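Local coordinates for protein beta-lactamase (Mycobacterium tuberculosis, PDB 4WHI) that probably belongs to the beta-lactamase and penicillin-binding protein family, its C-terminal domain being a small antiparallel beta-sheet fold whose own role is not established, at residues T62-L67 with G75-A80. Numbering follows the deposited sequence.
Sequences TFTFTL and GSISKA
Phe-63 and Ala-80 form a hydrogen-bonded antiparallel pair: Phe-63 N reaches Ala-80 O at 2.9 Å with a nearly straight N-H...O angle of 179°, and Ala-80 N returns to Phe-63 O. Phe-65 and Ser-78 repeat this reciprocal pairing, Ser-78 N lying 2.9 Å from Phe-65 O. Beyond the last bridge two bonds continue toward the connecting loop, from Leu-67 N to Ser-76 O and from Gly-75 N to Leu-67 O. Leu-67 and Gly-75 lie past the strand ends, and Gly-75 has a positive phi, unlike the strand residues.

Between these pairs, Thr-64 and Thr-66 face Lys-79 and Ile-77 in non-hydrogen-bonded positions. The gamma-methyl of Ile-77 (CG2) points opposite its backbone N and reaches diagonally to Thr-64, 3.5 Å from both Thr-64 CB and Thr-64 CG2, a tight fit. Farther along that face, Thr-62 CG2 rests 3.9 Å from Lys-79 CD. On the other face, CG of Phe-65 stands between its own backbone N and carbonyl carbon (chi1 59°), which brings the ring over Ser-78. Ser-78 CB lies 3.9 Å from the centroid of the Phe-65 ring, 19° off the ring normal, making a CH-pi contact displaced toward the rim. At the loop end, Leu-67 CD1 closes to 3.1 Å from Ser-76 OG, whose hydroxyl is hydrogen-bonded to Leu-73 O.

The two strands form a beta hairpin within an antiparallel meander, flanked by strands 51-59 and 86-89. Leu-55 packs on Phe-63, Phe-65 and Ala-80, while Leu-87 and Leu-89 touch Ala-80; on the face of Thr-64, Trp-58 meets Lys-79 in a cation-pi contact.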
ATOM      1  N   THR A  62       0.930   8.384  -2.034  1.00 12.90           N
ATOM      2  CA  THR A  62       1.241   7.063  -2.555  1.00 12.59           C
ATOM      3  C   THR A  62       2.329   6.411  -1.705  1.00 11.66           C
ATOM      4  O   THR A  62       3.328   7.036  -1.371  1.00 11.41           O
ATOM      5  CB  THR A  62       1.680   7.141  -4.033  1.00 14.18           C
ATOM      6  OG1 THR A  62       0.605   7.682  -4.813  1.00 17.37           O
ATOM      7  CG2 THR A  62       2.045   5.755  -4.583  1.00 14.80           C
ATOM      8  N   PHE A  63       2.083   5.152  -1.346  1.00 11.80           N
ATOM      9  CA  PHE A  63       3.006   4.305  -0.618  1.00 10.36           C
ATOM     10  C   PHE A  63       3.280   3.066  -1.465  1.00 10.90           C
ATOM     11  O   PHE A  63       2.613   2.825  -2.482  1.00 11.80           O
ATOM     12  CB  PHE A  63       2.381   3.884   0.722  1.00 10.68           C
ATOM     13  CG  PHE A  63       2.186   5.019   1.687  1.00 11.63           C
ATOM     14  CD1 PHE A  63       1.142   5.923   1.515  1.00 12.63           C
ATOM     15  CD2 PHE A  63       3.042   5.187   2.774  1.00 12.45           C
ATOM     16  CE1 PHE A  63       0.963   6.971   2.403  1.00 13.03           C
ATOM     17  CE2 PHE A  63       2.858   6.242   3.667  1.00 13.15           C
ATOM     18  CZ  PHE A  63       1.821   7.129   3.474  1.00 13.12           C
ATOM     19  N   THR A  64       4.265   2.279  -1.059  1.00 11.72           N
ATOM     20  CA  THR A  64       4.502   0.993  -1.696  1.00 12.99           C
ATOM     21  C   THR A  64       4.629  -0.110  -0.665  1.00 12.99           C
ATOM     22  O   THR A  64       4.903   0.137   0.519  1.00 11.48           O
ATOM     23  CB  THR A  64       5.770   0.993  -2.576  1.00 13.85           C
ATOM     24  OG1 THR A  64       6.908   1.290  -1.770  1.00 15.56           O
ATOM     25  CG2 THR A  64       5.667   1.998  -3.749  1.00 14.76           C
ATOM     26  N   PHE A  65       4.420  -1.334  -1.129  1.00 13.63           N
ATOM     27  CA  PHE A  65       4.758  -2.507  -0.352  1.00 13.59           C
ATOM     28  C   PHE A  65       5.508  -3.499  -1.239  1.00 13.72           C
ATOM     29  O   PHE A  65       5.503  -3.385  -2.475  1.00 13.57           O
ATOM     30  CB  PHE A  65       3.521  -3.127   0.302  1.00 14.28           C
ATOM     31  CG  PHE A  65       2.445  -3.544  -0.663  1.00 14.36           C
ATOM     32  CD1 PHE A  65       1.536  -2.619  -1.164  1.00 14.65           C
ATOM     33  CD2 PHE A  65       2.304  -4.876  -1.033  1.00 15.01           C
ATOM     34  CE1 PHE A  65       0.536  -3.004  -2.041  1.00 14.93           C
ATOM     35  CE2 PHE A  65       1.301  -5.266  -1.907  1.00 17.21           C
ATOM     36  CZ  PHE A  65       0.416  -4.331  -2.412  1.00 15.48           C
ATOM     37  N   THR A  66       6.185  -4.444  -0.601  1.00 14.22           N
ATOM     38  CA  THR A  66       6.963  -5.451  -1.322  1.00 14.08           C
ATOM     39  C   THR A  66       6.265  -6.801  -1.192  1.00 13.93           C
ATOM     40  O   THR A  66       5.820  -7.178  -0.107  1.00 13.87           O
ATOM     41  CB  THR A  66       8.418  -5.529  -0.813  1.00 15.65           C
ATOM     42  OG1 THR A  66       8.432  -5.630   0.615  1.00 17.90           O
ATOM     43  CG2 THR A  66       9.203  -4.281  -1.224  1.00 18.85           C
ATOM     44  N   LEU A  67       6.171  -7.520  -2.307  1.00 13.13           N
ATOM     45  CA  LEU A  67       5.393  -8.746  -2.357  1.00 12.71           C
ATOM     46  C   LEU A  67       6.071  -9.864  -1.570  1.00 12.72           C
ATOM     47  O   LEU A  67       7.288  -9.868  -1.397  1.00 12.79           O
ATOM     48  CB  LEU A  67       5.135  -9.156  -3.810  1.00 13.74           C
ATOM     49  CG  LEU A  67       4.371  -8.117  -4.648  1.00 14.97           C
ATOM     50  CD1 LEU A  67       4.071  -8.667  -6.036  1.00 16.03           C
ATOM     51  CD2 LEU A  67       3.086  -7.685  -3.956  1.00 16.27           C
ATOM     52  N   GLY A  75       9.394  -9.480  -3.391  1.00 12.91           N
ATOM     53  CA  GLY A  75      10.229  -8.299  -3.311  1.00 13.32           C
ATOM     54  C   GLY A  75       9.956  -7.259  -4.372  1.00 14.24           C
ATOM     55  O   GLY A  75      10.539  -6.183  -4.329  1.00 16.12           O
ATOM     56  N   SER A  76       9.085  -7.558  -5.334  1.00 15.03           N
ATOM     57  CA  SER A  76       8.689  -6.536  -6.291  1.00 15.75           C
ATOM     58  C   SER A  76       7.840  -5.481  -5.574  1.00 15.58           C
ATOM     59  O   SER A  76       7.134  -5.775  -4.602  1.00 15.60           O
ATOM     60  CB  SER A  76       7.983  -7.132  -7.518  1.00 19.27           C
ATOM     61  OG  SER A  76       6.837  -7.864  -7.167  1.00 22.86           O
ATOM     62  N   ILE A  77       7.954  -4.249  -6.051  1.00 16.38           N
ATOM     63  CA  ILE A  77       7.346  -3.086  -5.420  1.00 16.75           C
ATOM     64  C   ILE A  77       5.970  -2.859  -6.043  1.00 16.07           C
ATOM     65  O   ILE A  77       5.812  -2.876  -7.267  1.00 17.44           O
ATOM     66  CB  ILE A  77       8.271  -1.851  -5.565  1.00 19.75           C
ATOM     67  CG1 ILE A  77       9.565  -2.095  -4.776  1.00 23.46           C
ATOM     68  CG2 ILE A  77       7.598  -0.591  -5.054  1.00 19.93           C
ATOM     69  CD1 ILE A  77      10.618  -1.014  -4.916  1.00 29.68           C
ATOM     70  N   SER A  78       4.972  -2.663  -5.189  1.00 15.02           N
ATOM     71  CA  SER A  78       3.587  -2.505  -5.623  1.00 15.76           C
ATOM     72  C   SER A  78       3.012  -1.240  -4.990  1.00 14.74           C
ATOM     73  O   SER A  78       3.249  -0.980  -3.814  1.00 13.33           O
ATOM     74  CB  SER A  78       2.783  -3.728  -5.195  1.00 17.25           C
ATOM     75  OG  SER A  78       1.481  -3.697  -5.731  1.00 19.76           O
ATOM     76  N   LYS A  79       2.288  -0.444  -5.774  1.00 15.90           N
ATOM     77  CA  LYS A  79       1.759   0.842  -5.292  1.00 16.18           C
ATOM     78  C   LYS A  79       0.415   0.757  -4.580  1.00 14.82           C
ATOM     79  O   LYS A  79      -0.498   0.035  -5.000  1.00 14.55           O
ATOM     80  CB  LYS A  79       1.640   1.865  -6.433  1.00 18.94           C
ATOM     81  CG  LYS A  79       2.962   2.454  -6.887  1.00 23.21           C
ATOM     82  CD  LYS A  79       2.740   3.643  -7.806  1.00 28.03           C
ATOM     83  CE  LYS A  79       3.858   3.777  -8.828  1.00 34.37           C
ATOM     84  NZ  LYS A  79       5.208   3.686  -8.212  1.00 40.30           N
ATOM     85  N   ALA A  80       0.319   1.552  -3.517  1.00 13.61           N
ATOM     86  CA  ALA A  80      -0.901   1.764  -2.753  1.00 12.76           C
ATOM     87  C   ALA A  80      -1.174   3.260  -2.715  1.00 13.06           C
ATOM     88  O   ALA A  80      -0.469   4.009  -2.037  1.00 13.75           O
ATOM     89  CB  ALA A  80      -0.737   1.219  -1.348  1.00 12.55           C
TER